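Local coordinates for 5-carboxymethyl-2-hydroxymuconate semialdehyde dehydrogenase (Thermus thermophilus, PDB 2D4E), which probably catalyses the NAD-dependent oxidation of 5-carboxymethyl-2-hydroxymuconate semialdehyde, a step in the breakdown of aromatic compounds, at residues E425-A430 with A453-A458; G399-K404 with A430-Y435; G33-S38 with K207-L212; V166-P171 with T180-P185. All blocks are in the same frame, centred on the assembly; numbering follows the deposited sequence.

Contact 1 of 4, residues E425-A430 with A453-A458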
# COMPACT_ATOMS: atom_id res chain seq x y z
N GLU C 425 16.56 10.20 -31.26
CA GLU C 425 16.77 11.64 -31.31
C GLU C 425 15.59 12.41 -30.71
O GLU C 425 15.77 13.45 -30.09
CB GLU C 425 17.02 12.08 -32.76
CG GLU C 425 17.22 13.58 -32.95
CD GLU C 425 17.69 13.92 -34.36
OE1 GLU C 425 18.89 13.76 -34.64
OE2 GLU C 425 16.84 14.34 -35.18
N ALA C 426 14.38 11.89 -30.89
CA ALA C 426 13.20 12.55 -30.32
C ALA C 426 13.34 12.58 -28.79
O ALA C 426 13.06 13.59 -28.15
CB ALA C 426 11.94 11.80 -30.71
N LEU C 427 13.80 11.46 -28.22
CA LEU C 427 13.98 11.34 -26.78
C LEU C 427 15.11 12.22 -26.26
O LEU C 427 14.96 12.89 -25.23
CB LEU C 427 14.27 9.88 -26.40
CG LEU C 427 14.56 9.59 -24.92
CD1 LEU C 427 13.34 9.97 -24.08
CD2 LEU C 427 14.91 8.12 -24.75
N ARG C 428 16.24 12.21 -26.96
CA ARG C 428 17.39 13.02 -26.58
C ARG C 428 17.03 14.50 -26.49
O ARG C 428 17.33 15.16 -25.50
CB ARG C 428 18.53 12.83 -27.59
CG ARG C 428 19.72 13.75 -27.38
CD ARG C 428 20.86 13.44 -28.35
NE ARG C 428 20.50 13.68 -29.75
CZ ARG C 428 20.33 14.88 -30.29
NH1 ARG C 428 20.50 15.98 -29.56
NH2 ARG C 428 20.00 14.99 -31.57
N LYS C 429 16.39 15.01 -27.54
CA LYS C 429 15.99 16.41 -27.58
C LYS C 429 14.90 16.71 -26.55
O LYS C 429 14.90 17.78 -25.93
CB LYS C 429 15.49 16.79 -28.98
CG LYS C 429 16.57 16.81 -30.04
CD LYS C 429 16.03 17.19 -31.42
CE LYS C 429 17.17 17.29 -32.42
NZ LYS C 429 16.73 17.57 -33.82
N ALA C 430 13.98 15.77 -26.36
CA ALA C 430 12.91 15.98 -25.39
C ALA C 430 13.50 16.19 -23.99
O ALA C 430 13.10 17.11 -23.28
CB ALA C 430 11.96 14.77 -25.38
N ALA C 453 7.59 6.62 -22.53
CA ALA C 453 6.98 7.08 -21.29
C ALA C 453 7.97 6.86 -20.15
O ALA C 453 8.15 7.73 -19.30
CB ALA C 453 5.67 6.33 -21.03
N LEU C 454 8.62 5.71 -20.14
CA LEU C 454 9.60 5.38 -19.11
C LEU C 454 10.89 6.20 -19.20
O LEU C 454 11.50 6.51 -18.18
CB LEU C 454 9.95 3.89 -19.16
CG LEU C 454 10.91 3.42 -18.06
CD1 LEU C 454 10.20 3.46 -16.72
CD2 LEU C 454 11.39 2.01 -18.35
N GLU C 455 11.30 6.54 -20.41
CA GLU C 455 12.54 7.29 -20.62
C GLU C 455 12.44 8.82 -20.54
O GLU C 455 13.44 9.49 -20.30
CB GLU C 455 13.15 6.92 -21.98
CG GLU C 455 13.62 5.47 -22.09
CD GLU C 455 14.80 5.18 -21.18
OE1 GLU C 455 15.83 5.88 -21.29
OE2 GLU C 455 14.72 4.23 -20.37
N LEU C 456 11.25 9.37 -20.75
CA LEU C 456 11.08 10.83 -20.69
C LEU C 456 11.19 11.35 -19.26
O LEU C 456 10.46 10.92 -18.36
CB LEU C 456 9.72 11.21 -21.30
CG LEU C 456 9.61 11.06 -22.82
CD1 LEU C 456 8.15 11.09 -23.24
CD2 LEU C 456 10.39 12.16 -23.52
N GLU C 457 12.10 12.30 -19.05
CA GLU C 457 12.32 12.87 -17.73
C GLU C 457 11.27 13.94 -17.46
O GLU C 457 11.43 15.12 -17.80
CB GLU C 457 13.74 13.42 -17.64
CG GLU C 457 14.77 12.41 -18.14
CD GLU C 457 16.18 12.95 -18.23
OE1 GLU C 457 16.36 14.13 -18.63
OE2 GLU C 457 17.12 12.20 -17.93
N ALA C 458 10.18 13.50 -16.85
CA ALA C 458 9.07 14.38 -16.54
C ALA C 458 8.25 13.74 -15.43
O ALA C 458 8.27 12.52 -15.26
CB ALA C 458 8.21 14.57 -17.77

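Contact 2 of 4, residues G399-K404 with A430-Y435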
# COMPACT_ATOMS: atom_id res chain seq x y z
N GLY C 399 12.60 25.95 -35.16
CA GLY C 399 13.96 26.17 -34.71
C GLY C 399 14.70 24.91 -34.31
O GLY C 399 14.41 23.81 -34.78
N GLU C 400 15.67 25.09 -33.42
CA GLU C 400 16.49 23.98 -32.94
C GLU C 400 16.41 23.95 -31.43
O GLU C 400 16.24 24.98 -30.78
CB GLU C 400 17.94 24.16 -33.40
CG GLU C 400 18.05 24.38 -34.90
CD GLU C 400 19.48 24.54 -35.39
OE1 GLU C 400 20.22 25.39 -34.83
OE2 GLU C 400 19.87 23.82 -36.33
N ASN C 401 16.53 22.75 -30.87
CA ASN C 401 16.42 22.55 -29.43
C ASN C 401 17.45 23.29 -28.57
O ASN C 401 17.23 23.49 -27.38
CB ASN C 401 16.46 21.06 -29.11
CG ASN C 401 15.83 20.73 -27.78
OD1 ASN C 401 14.64 20.96 -27.58
ND2 ASN C 401 16.62 20.20 -26.85
N HIS C 402 18.57 23.69 -29.16
CA HIS C 402 19.62 24.39 -28.42
C HIS C 402 19.34 25.89 -28.35
O HIS C 402 20.01 26.63 -27.62
CB HIS C 402 20.98 24.17 -29.10
CG HIS C 402 21.11 24.88 -30.41
ND1 HIS C 402 21.26 26.25 -30.50
CD2 HIS C 402 21.07 24.42 -31.68
CE1 HIS C 402 21.30 26.61 -31.77
NE2 HIS C 402 21.18 25.52 -32.51
N MET C 403 18.37 26.36 -29.13
CA MET C 403 18.03 27.77 -29.14
C MET C 403 17.46 28.22 -27.80
O MET C 403 16.88 27.43 -27.05
CB MET C 403 17.03 28.08 -30.25
CG MET C 403 17.62 27.96 -31.64
SD MET C 403 16.41 28.31 -32.91
CE MET C 403 17.47 28.39 -34.38
N LYS C 404 17.62 29.51 -27.51
CA LYS C 404 17.14 30.09 -26.28
C LYS C 404 15.62 29.96 -26.16
O LYS C 404 15.10 29.70 -25.07
CB LYS C 404 17.56 31.56 -26.20
CG LYS C 404 17.25 32.24 -24.87
CD LYS C 404 17.66 33.71 -24.89
CE LYS C 404 19.17 33.88 -25.03
NZ LYS C 404 19.90 33.45 -23.81
N ALA C 430 13.98 15.77 -26.36
CA ALA C 430 12.91 15.98 -25.39
C ALA C 430 13.50 16.19 -23.99
O ALA C 430 13.10 17.11 -23.28
CB ALA C 430 11.96 14.77 -25.38
N ASN C 431 14.46 15.35 -23.62
CA ASN C 431 15.09 15.45 -22.30
C ASN C 431 16.17 16.51 -22.17
O ASN C 431 16.63 16.79 -21.06
CB ASN C 431 15.70 14.11 -21.88
CG ASN C 431 14.65 13.07 -21.54
OD1 ASN C 431 13.50 13.41 -21.28
ND2 ASN C 431 15.05 11.80 -21.53
N ASP C 432 16.57 17.10 -23.28
CA ASP C 432 17.63 18.10 -23.24
C ASP C 432 17.23 19.53 -22.88
O ASP C 432 17.36 20.44 -23.70
CB ASP C 432 18.40 18.08 -24.57
CG ASP C 432 19.73 18.82 -24.49
OD1 ASP C 432 20.27 18.98 -23.37
OD2 ASP C 432 20.26 19.23 -25.55
N THR C 433 16.72 19.72 -21.67
CA THR C 433 16.37 21.04 -21.13
C THR C 433 16.55 20.90 -19.63
O THR C 433 16.66 19.79 -19.12
CB THR C 433 14.90 21.48 -21.40
OG1 THR C 433 14.01 20.83 -20.47
CG2 THR C 433 14.49 21.16 -22.82
N LYS C 434 16.59 22.03 -18.93
CA LYS C 434 16.77 21.98 -17.48
C LYS C 434 15.44 21.70 -16.77
O LYS C 434 15.40 21.57 -15.54
CB LYS C 434 17.35 23.31 -16.98
CG LYS C 434 16.45 24.51 -17.18
CD LYS C 434 16.99 25.73 -16.44
CE LYS C 434 16.02 26.89 -16.48
NZ LYS C 434 16.42 27.98 -15.55
N TYR C 435 14.37 21.60 -17.55
CA TYR C 435 13.05 21.35 -16.98
C TYR C 435 12.62 19.88 -17.08
O TYR C 435 13.30 19.05 -17.70
CB TYR C 435 12.01 22.24 -17.66
CG TYR C 435 12.22 23.72 -17.41
CD1 TYR C 435 12.64 24.57 -18.44
CD2 TYR C 435 12.01 24.27 -16.15
CE1 TYR C 435 12.84 25.93 -18.21
CE2 TYR C 435 12.21 25.64 -15.91
CZ TYR C 435 12.63 26.46 -16.95
OH TYR C 435 12.84 27.80 -16.71
O HOH W 1 19.06 18.75 -27.78

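Contact 3 of 4, residues G33-S38 with K207-L212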
# COMPACT_ATOMS: atom_id res chain seq x y z
N GLY C 33 -8.85 35.80 11.88
CA GLY C 33 -10.30 35.88 11.75
C GLY C 33 -10.97 37.18 11.33
O GLY C 33 -12.19 37.30 11.46
N GLU C 34 -10.21 38.15 10.83
CA GLU C 34 -10.78 39.43 10.42
C GLU C 34 -10.08 40.02 9.20
O GLU C 34 -8.89 39.79 8.99
CB GLU C 34 -10.68 40.46 11.55
CG GLU C 34 -11.49 40.16 12.80
CD GLU C 34 -11.38 41.27 13.84
OE1 GLU C 34 -11.98 41.13 14.93
OE2 GLU C 34 -10.69 42.28 13.56
N PHE C 35 -10.83 40.79 8.41
CA PHE C 35 -10.23 41.45 7.26
C PHE C 35 -9.61 42.74 7.77
O PHE C 35 -10.27 43.52 8.46
CB PHE C 35 -11.28 41.77 6.19
CG PHE C 35 -11.69 40.58 5.38
CD1 PHE C 35 -12.85 39.87 5.70
CD2 PHE C 35 -10.89 40.13 4.33
CE1 PHE C 35 -13.20 38.73 4.97
CE2 PHE C 35 -11.24 39.00 3.60
CZ PHE C 35 -12.39 38.29 3.92
N VAL C 36 -8.34 42.96 7.45
CA VAL C 36 -7.65 44.16 7.90
C VAL C 36 -6.69 44.68 6.85
O VAL C 36 -6.19 43.93 6.01
CB VAL C 36 -6.84 43.89 9.19
CG1 VAL C 36 -7.75 43.36 10.29
CG2 VAL C 36 -5.71 42.91 8.89
N PRO C 37 -6.41 46.00 6.89
CA PRO C 37 -5.48 46.62 5.94
C PRO C 37 -4.09 46.48 6.52
O PRO C 37 -3.92 45.94 7.61
CB PRO C 37 -5.94 48.07 5.95
CG PRO C 37 -6.25 48.28 7.40
CD PRO C 37 -7.04 47.02 7.75
N SER C 38 -3.09 46.96 5.80
CA SER C 38 -1.73 46.91 6.31
C SER C 38 -1.66 48.02 7.36
O SER C 38 -2.42 48.98 7.29
CB SER C 38 -0.73 47.19 5.19
OG SER C 38 -0.89 46.25 4.14
N LYS C 207 -11.48 37.24 -1.93
CA LYS C 207 -12.83 36.70 -2.07
C LYS C 207 -12.90 35.31 -1.43
O LYS C 207 -13.87 34.97 -0.74
CB LYS C 207 -13.21 36.62 -3.55
CG LYS C 207 -14.62 36.10 -3.81
CD LYS C 207 -15.69 37.01 -3.20
CE LYS C 207 -17.08 36.49 -3.52
NZ LYS C 207 -18.15 37.42 -3.08
N LEU C 208 -11.87 34.51 -1.67
CA LEU C 208 -11.78 33.17 -1.13
C LEU C 208 -11.81 33.25 0.39
O LEU C 208 -12.47 32.45 1.06
CB LEU C 208 -10.50 32.48 -1.60
CG LEU C 208 -10.22 31.08 -1.04
CD1 LEU C 208 -11.38 30.15 -1.38
CD2 LEU C 208 -8.89 30.55 -1.61
N ALA C 209 -11.08 34.21 0.95
CA ALA C 209 -11.06 34.37 2.40
C ALA C 209 -12.48 34.67 2.89
O ALA C 209 -12.90 34.17 3.94
CB ALA C 209 -10.13 35.50 2.80
N GLU C 210 -13.23 35.47 2.13
CA GLU C 210 -14.59 35.80 2.52
C GLU C 210 -15.40 34.51 2.64
O GLU C 210 -16.13 34.31 3.61
CB GLU C 210 -15.26 36.72 1.49
CG GLU C 210 -14.62 38.09 1.39
CD GLU C 210 -15.39 39.03 0.48
OE1 GLU C 210 -14.89 40.14 0.20
OE2 GLU C 210 -16.51 38.66 0.05
N ILE C 211 -15.24 33.65 1.65
CA ILE C 211 -15.93 32.38 1.62
C ILE C 211 -15.53 31.48 2.78
O ILE C 211 -16.39 30.87 3.42
CB ILE C 211 -15.69 31.66 0.27
CG1 ILE C 211 -16.38 32.46 -0.85
CG2 ILE C 211 -16.21 30.23 0.33
CD1 ILE C 211 -16.08 31.95 -2.24
N LEU C 212 -14.24 31.36 3.05
CA LEU C 212 -13.81 30.52 4.17
C LEU C 212 -14.37 31.07 5.47
O LEU C 212 -14.63 30.31 6.41
CB LEU C 212 -12.29 30.43 4.24
CG LEU C 212 -11.73 29.20 3.51
CD1 LEU C 212 -12.14 29.23 2.03
CD2 LEU C 212 -10.22 29.15 3.64

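Contact 4 of 4, residues V166-P171 with T180-P185. With NAD (nicotinamide-adenine-dinucleotide), chain K.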
# COMPACT_ATOMS: atom_id res chain seq x y z
N VAL C 166 1.26 26.04 7.18
CA VAL C 166 1.79 26.05 5.82
C VAL C 166 1.69 27.41 5.16
O VAL C 166 0.63 28.02 5.10
CB VAL C 166 1.04 25.02 4.93
CG1 VAL C 166 1.71 24.94 3.55
CG2 VAL C 166 1.02 23.65 5.61
N GLY C 167 2.83 27.90 4.66
CA GLY C 167 2.86 29.16 3.96
C GLY C 167 2.68 28.80 2.50
O GLY C 167 3.52 28.10 1.92
N ILE C 168 1.58 29.27 1.91
CA ILE C 168 1.24 28.96 0.53
C ILE C 168 1.44 30.19 -0.36
O ILE C 168 0.73 31.18 -0.25
CB ILE C 168 -0.23 28.45 0.46
CG1 ILE C 168 -0.37 27.21 1.35
CG2 ILE C 168 -0.64 28.12 -0.98
CD1 ILE C 168 -1.78 26.65 1.47
N ILE C 169 2.44 30.11 -1.24
CA ILE C 169 2.78 31.20 -2.16
C ILE C 169 2.44 30.79 -3.60
O ILE C 169 3.04 29.86 -4.15
CB ILE C 169 4.28 31.55 -2.01
CG1 ILE C 169 4.58 31.82 -0.53
CG2 ILE C 169 4.62 32.77 -2.81
CD1 ILE C 169 6.05 32.08 -0.23
N THR C 170 1.49 31.49 -4.20
CA THR C 170 0.99 31.16 -5.54
C THR C 170 1.23 32.16 -6.67
O THR C 170 1.51 33.33 -6.43
CB THR C 170 -0.50 30.87 -5.44
OG1 THR C 170 -1.14 31.94 -4.72
CG2 THR C 170 -0.74 29.57 -4.68
N PRO C 171 1.11 31.69 -7.93
CA PRO C 171 1.31 32.49 -9.15
C PRO C 171 0.08 33.26 -9.61
O PRO C 171 -1.04 33.01 -9.15
CB PRO C 171 1.76 31.45 -10.16
CG PRO C 171 0.91 30.28 -9.79
CD PRO C 171 0.96 30.26 -8.27
N THR C 180 -6.19 26.87 -4.04
CA THR C 180 -7.02 25.85 -3.40
C THR C 180 -6.39 24.47 -3.54
O THR C 180 -6.66 23.58 -2.73
CB THR C 180 -8.45 25.81 -3.99
OG1 THR C 180 -8.40 25.51 -5.39
CG2 THR C 180 -9.15 27.15 -3.77
N TRP C 181 -5.54 24.31 -4.55
CA TRP C 181 -4.83 23.05 -4.79
C TRP C 181 -3.95 22.72 -3.58
O TRP C 181 -3.70 21.55 -3.28
CB TRP C 181 -3.95 23.19 -6.04
CG TRP C 181 -3.13 21.96 -6.40
CD1 TRP C 181 -1.78 21.91 -6.61
CD2 TRP C 181 -3.63 20.63 -6.62
NE1 TRP C 181 -1.41 20.63 -6.95
CE2 TRP C 181 -2.52 19.83 -6.97
CE3 TRP C 181 -4.90 20.04 -6.57
CZ2 TRP C 181 -2.64 18.46 -7.25
CZ3 TRP C 181 -5.02 18.68 -6.85
CH2 TRP C 181 -3.89 17.91 -7.19
N ARG C 182 -3.48 23.74 -2.88
CA ARG C 182 -2.61 23.55 -1.71
C ARG C 182 -3.36 23.73 -0.39
O ARG C 182 -3.10 23.03 0.60
CB ARG C 182 -1.46 24.55 -1.76
CG ARG C 182 -0.74 24.61 -3.10
CD ARG C 182 0.07 23.35 -3.39
NE ARG C 182 1.17 23.67 -4.29
CZ ARG C 182 2.37 23.10 -4.26
NH1 ARG C 182 2.62 22.14 -3.37
NH2 ARG C 182 3.31 23.47 -5.11
N ILE C 183 -4.29 24.68 -0.37
CA ILE C 183 -5.08 24.96 0.81
C ILE C 183 -5.93 23.77 1.24
O ILE C 183 -5.98 23.43 2.42
CB ILE C 183 -6.02 26.16 0.57
CG1 ILE C 183 -5.18 27.41 0.26
CG2 ILE C 183 -6.92 26.38 1.78
CD1 ILE C 183 -6.00 28.58 -0.29
N ALA C 184 -6.60 23.15 0.28
CA ALA C 184 -7.46 22.01 0.57
C ALA C 184 -6.72 20.87 1.28
O ALA C 184 -7.14 20.41 2.34
CB ALA C 184 -8.11 21.51 -0.72
N PRO C 185 -5.59 20.40 0.72
CA PRO C 185 -4.91 19.32 1.43
C PRO C 185 -4.35 19.78 2.78
O PRO C 185 -4.43 19.06 3.77
CB PRO C 185 -3.82 18.87 0.45
CG PRO C 185 -3.58 20.09 -0.41
CD PRO C 185 -4.97 20.64 -0.60
PA NAD K . 6.72 34.11 -9.49
O1A NAD K . 7.47 35.36 -9.51
O2A NAD K . 7.55 32.97 -9.04
O5B NAD K . 5.42 34.13 -8.53
C5B NAD K . 5.00 33.05 -7.63
C4B NAD K . 4.86 33.63 -6.24
O4B NAD K . 6.21 33.90 -5.82
C3B NAD K . 4.14 35.01 -6.18
O3B NAD K . 3.04 34.97 -5.24
C2B NAD K . 5.28 35.96 -5.77
O2B NAD K . 4.83 37.09 -4.99
C1B NAD K . 6.21 35.02 -5.02
N9A NAD K . 7.57 35.53 -4.95
C8A NAD K . 8.32 36.16 -5.92
N7A NAD K . 9.57 36.50 -5.50
C5A NAD K . 9.59 36.04 -4.19
C6A NAD K . 10.61 36.08 -3.17
N6A NAD K . 11.81 36.62 -3.37
N1A NAD K . 10.29 35.51 -1.94
C2A NAD K . 9.03 34.94 -1.75
N3A NAD K . 8.04 34.87 -2.61
C4A NAD K . 8.36 35.43 -3.82
O3 NAD K . 6.17 33.89 -10.89
PN NAD K . 4.77 33.78 -11.63
O1N NAD K . 4.82 34.76 -12.73
O2N NAD K . 3.69 33.94 -10.64
O5D NAD K . 5.08 32.35 -12.16
C5D NAD K . 4.52 31.71 -13.28
C4D NAD K . 5.35 30.47 -13.17
O4D NAD K . 4.74 29.49 -12.29
C3D NAD K . 5.75 29.79 -14.47
O3D NAD K . 7.17 29.52 -14.53
C2D NAD K . 4.87 28.54 -14.44
O2D NAD K . 5.45 27.49 -15.23
C1D NAD K . 4.80 28.26 -12.95
N1N NAD K . 3.66 27.41 -12.58
C2N NAD K . 4.03 26.11 -12.26
C3N NAD K . 3.01 25.25 -11.90
C7N NAD K . 3.28 23.79 -11.55
O7N NAD K . 2.34 23.09 -11.25
N7N NAD K . 4.54 23.31 -11.59
C4N NAD K . 1.61 25.69 -11.88
C5N NAD K . 1.38 27.05 -12.23
C6N NAD K . 2.34 27.96 -12.59

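Contact 1 of 4, residues E425-A430 with A453-A458
The carboxylate of Glu455 is gripped by two neighbouring subunits: OE1 pairs with Arg82 of the second and OE2 with Arg152 of the third, while the methylene base of the same side chain lies against Leu427. This is helix-to-helix packing on the mixed sheet of the catalytic domain of an aldehyde dehydrogenase, where helices 423-431 and 446-455 belong to consecutive beta-alpha-beta units. The second helix is just ending; Leu456 is the first residue to leave helical backbone angles, and it drops its side chain between the first helix and the sheet.

Leu427 reaches across because its CG stands opposite the backbone N (chi1 177°), which sends both methyls toward the other segment. CD2 meets Glu455 CB at 3.5 Å, and CD1 is set 3.7 Å from Leu456 CD2. Beyond CB the Glu455 chain bends at chi2 (-67°), leaving its apolar stem on Leu427 while its carboxylate serves the two arginines.

On the far flank of helix 423-431, Glu425 ties its own helix together. Its OE1 lies in the guanidinium plane, at its edge, 3.5 Å from Arg428 NH2, and its OE2 takes Lys429 NZ at the same distance; OE2 also accepts from the backbone of Lys421, and Lys429 NZ donates to the carbonyl of Pro419. On the side facing the sheet the interface becomes wholly apolar, Leu456 resting on Ala439 and Val441 and Ala430 on Pro277 and Leu279. There one methyl of the residue just past helix 446-455 meets helix 423-431: Leu456 CD2 sits 3.6 Å from Ala430 CB.

Contact 2 of 4, residues G399-K404 with A430-Y435
This is a small polar contact between two turns, Asn401 to Asp432, at the edge of the catalytic domain, where the loop after strand 395-398 meets the C-terminal end of helix 423-431. Glu400 to Met403 form a type I beta turn, closed by Met403 N to Glu400 O. Opposite it the chain leaves the helix through an inverse gamma turn centred on Asp432, followed by an ST turn in which Thr433 OG1 accepts from Tyr435 N at 3.0 Å.

Asn401 does the reaching. A chi1 of -157° swings the amide away from its own backbone N and out toward the helix end, and ND2 donates to Asp432 O at 3.2 Å. The bond is weak, strongly bent at 126°. A water adds a second, bridging route, accepting from Asn401 ND2 at 3.0 Å and donating to Asp432 OD2 at 2.6 Å, which spans the gap between an amide and a carboxylate whose planes are turned 44° apart. The other end of the amide is fixed by Arg310, whose NH1 bonds to Asn401 OD1, and Gln407 NE2 binds the carbonyl oxygens of both Asn401 and Asp432.

The beta turn has its own brace on its outer side: His402 NE2 donates to Glu400 OE1, approaching from above the carboxylate plane. Glu400 N makes a weak bond to Met403 SD.

The direct bond is therefore likely to contribute little alone; the two turns are probably held mainly by shared partners, with Arg310 fixing which end of the Asn401 amide faces Asp432 and the water carrying the link on to its carboxylate.

Contact 3 of 4, residues G33-S38 with K207-L212
Strand 34-36 passes helix 203-214 with its backbone 8.6 Å away at the closest pair, Phe35 CA to Glu210 CA, a separation bridged by the phenylalanine ring. The strand is the second arm of a beta hairpin whose other arm is 29-31, and the helix flanks the parallel sheet of the Rossmann-type NAD-binding domain.

Phe35 meets the helix by its far end. Its CG is anti to the carbonyl carbon (chi1 -77°), a setting that carries the ring across the space between strand and helix. CZ comes within 3.4 Å of Glu210 CG, and CE2 lies 3.8 Å from Ala209 CB, both at a slant to the ring. Beyond CG the Glu210 chain runs out extended, at about a right angle to the Phe35 side chain, the carboxylate plane 87° from the ring, and its OE2 makes a long ion pair with Lys207 NZ, which also forms a salt bridge with Glu105. Behind Phe35, the ring of Phe30 from the other arm packs edge-to-face with it, and Ala209 is backed by Phe222 of the sheet.

A valine in place of Phe35 would probably withdraw the contact from Ala209 and the Glu210 methylene, opening a gap between hairpin and helix and leaving Phe30 without its aromatic mate. Just as near as that methylene, the helix backbone itself meets the ring edge: Glu210 N lies in the ring plane, 3.4 Å from Phe35 CZ.

Contact 4 of 4, residues V166-P171 with T180-P185
Ile168 packs tightly onto Arg182 and Ile183, fastening strand 166-169 to helix 175-188 within the first beta-alpha-beta unit of the NAD-binding sheet. Its CG2 meets Arg182 CB at 3.7 Å. Ile168 CD1, at the end of the other branch, comes equally near to Ile183 CG1, the two isoleucines crossing at about a right angle, and it also touches Ile183 N. With Ile168 cut back to an alanine, both branches would go, which is likely to open a gap over this helix turn and leave the stem of Arg182 without this apolar neighbour.

The contact thins toward the strand's C-terminal end, where Thr170 makes no close contact with the helix and the chain turns to the cofactor instead. Arg182 also departs, bending at chi2 (-70°) to carry its guanidinium to Glu486 and Glu271.

On the strand's other face, Ile169 CG2 lies 3.5 Å from NAD C1B; just past the strand, NAD O3B donates to Thr170 O at 2.5 Å. Pro171 CB approaches NAD O2N at 3.2 Å. The apolar grip on Ile168 thus probably helps position the strand from which the Thr170 carbonyl reaches the adenosine ribose, while the charge of Arg182 is met by carboxylates.

Overall arrangement
Contact 4 is the fully buried one, apolar on its helix side and lined by NAD on the other. Contact 3 touches it through Leu208, which packs on Ile183 and Thr180, so helix 203-214 forms a layer between the central unit and a partly exposed hairpin. Contacts 1 and 2 sit far away, their centres about 31 Å from that of contact 4, on the side of the chain's centre opposite contact 3. They share Ala430 and helix 423-431, and Asn431 probably bonds to Glu455 O and Glu457 N. Contact 1 is partly buried and turns apolar groups inward and the Glu455 carboxylate to neighbouring subunits, whereas contact 2, touched by no other chain, relies on polar groups and water.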